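Side-chain contact in potential RNA-dependent RNA polymerase (Human picobirnavirus, PDB 5I62), which catalyses RNA-templated synthesis of RNA from ribonucleoside triphosphates and probably serves both transcription and replication of the viral double-stranded RNA genome: residues D372-Q375 with S376-H380. Sequence-based numbering, arbitrary orientation.
Sequences DVMQ and SYSRH
Val373 and Tyr377, one turn apart on helix 370-378, run side by side, and the methyl CG1 of the valine sits over one face of the phenol ring. It stands 3.6 Å from the ring centroid and 17° off the ring normal, a CH-pi contact shifted toward the hydroxyl end, where CG1 comes to 3.5 Å from CZ. With CG1 placed anti to the valine backbone N (chi1 169°), that methyl is the branch beside the carbonyl carbon, and the ring lies against both the methyl and the carbonyl O of Val373. The same carbonyl takes the amide of Tyr377 at 2.9 Å from O to N. Both side chains also touch Thr260 on strand 257-261, in the polymerase's catalytic region.

Ser376 belongs to another face. Its amide bonds to Asp372 O, while Arg379 grips the serine side-on: NE holds Ser376 O at 2.9 Å, within the guanidinium plane, and NH2 reaches Ser376 OG with a more bent N-H (139°). NH2 also bonds to Ser345 OG, at the end of helix 327-345.

Further along, Met374 O accepts twice from Ser378, from its N and, at 2.8 Å, from its OG; the two donors approach opposite faces of the carbonyl plane. The Val373 and Tyr377 side thus lies against the sheet at Thr260 and, through Tyr377, against Leu338 of helix 327-345, while Ser378 OG and Arg379 NE bond back to main-chain carbonyls and Arg379 NH2 adds a bond to Ser376 OG.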
# COMPACT_ATOMS: atom_id res chain seq x y z
N ASP A 372 -21.35 5.43 -14.11
CA ASP A 372 -20.99 6.83 -14.29
C ASP A 372 -19.60 7.12 -13.73
O ASP A 372 -18.80 7.82 -14.37
CB ASP A 372 -22.00 7.76 -13.62
CG ASP A 372 -23.30 7.86 -14.40
OD1 ASP A 372 -23.38 7.35 -15.53
OD2 ASP A 372 -24.24 8.49 -13.87
N VAL A 373 -19.32 6.66 -12.52
CA VAL A 373 -18.00 6.87 -11.93
C VAL A 373 -16.94 6.24 -12.83
O VAL A 373 -15.92 6.86 -13.15
CB VAL A 373 -17.94 6.29 -10.50
CG1 VAL A 373 -16.50 6.25 -9.99
CG2 VAL A 373 -18.81 7.09 -9.56
N MET A 374 -17.20 5.02 -13.29
CA MET A 374 -16.23 4.32 -14.13
C MET A 374 -15.95 5.10 -15.41
O MET A 374 -14.78 5.25 -15.81
CB MET A 374 -16.74 2.92 -14.46
CG MET A 374 -15.63 1.91 -14.65
SD MET A 374 -16.14 0.46 -15.59
CE MET A 374 -16.70 1.26 -17.09
N GLN A 375 -17.00 5.60 -16.06
CA GLN A 375 -16.82 6.41 -17.27
C GLN A 375 -16.04 7.68 -16.99
O GLN A 375 -15.18 8.08 -17.79
CB GLN A 375 -18.19 6.76 -17.88
CG GLN A 375 -18.80 5.68 -18.76
CD GLN A 375 -20.25 5.97 -19.12
OE1 GLN A 375 -20.65 7.13 -19.29
NE2 GLN A 375 -21.05 4.90 -19.25
N SER A 376 -16.34 8.34 -15.87
CA SER A 376 -15.68 9.61 -15.56
C SER A 376 -14.21 9.41 -15.25
O SER A 376 -13.38 10.25 -15.60
CB SER A 376 -16.38 10.30 -14.39
OG SER A 376 -15.81 11.57 -14.13
N TYR A 377 -13.87 8.31 -14.56
CA TYR A 377 -12.47 8.03 -14.23
C TYR A 377 -11.69 7.53 -15.44
O TYR A 377 -10.57 7.98 -15.71
CB TYR A 377 -12.38 6.98 -13.13
CG TYR A 377 -12.81 7.33 -11.72
CD1 TYR A 377 -13.48 8.52 -11.42
CD2 TYR A 377 -12.55 6.45 -10.69
CE1 TYR A 377 -13.89 8.80 -10.12
CE2 TYR A 377 -12.93 6.72 -9.39
CZ TYR A 377 -13.59 7.90 -9.11
OH TYR A 377 -13.95 8.14 -7.80
N SER A 378 -12.26 6.56 -16.17
CA SER A 378 -11.51 5.80 -17.17
C SER A 378 -11.07 6.66 -18.35
O SER A 378 -10.06 6.35 -18.99
CB SER A 378 -12.34 4.62 -17.66
OG SER A 378 -12.54 3.69 -16.61
N ARG A 379 -11.81 7.72 -18.65
CA ARG A 379 -11.45 8.58 -19.77
C ARG A 379 -10.07 9.21 -19.61
O ARG A 379 -9.51 9.71 -20.59
CB ARG A 379 -12.50 9.68 -19.94
CG ARG A 379 -12.59 10.59 -18.75
CD ARG A 379 -13.70 11.60 -18.91
NE ARG A 379 -14.20 12.11 -17.63
CZ ARG A 379 -15.07 13.11 -17.52
NH1 ARG A 379 -15.51 13.71 -18.62
NH2 ARG A 379 -15.50 13.50 -16.32
N HIS A 380 -9.52 9.21 -18.41
CA HIS A 380 -8.17 9.72 -18.20
C HIS A 380 -7.10 8.66 -18.43
O HIS A 380 -5.96 8.84 -18.01
CB HIS A 380 -8.06 10.31 -16.80
CG HIS A 380 -9.08 11.37 -16.53
ND1 HIS A 380 -9.11 12.56 -17.22
CD2 HIS A 380 -10.15 11.40 -15.69
CE1 HIS A 380 -10.12 13.29 -16.80
NE2 HIS A 380 -10.77 12.61 -15.87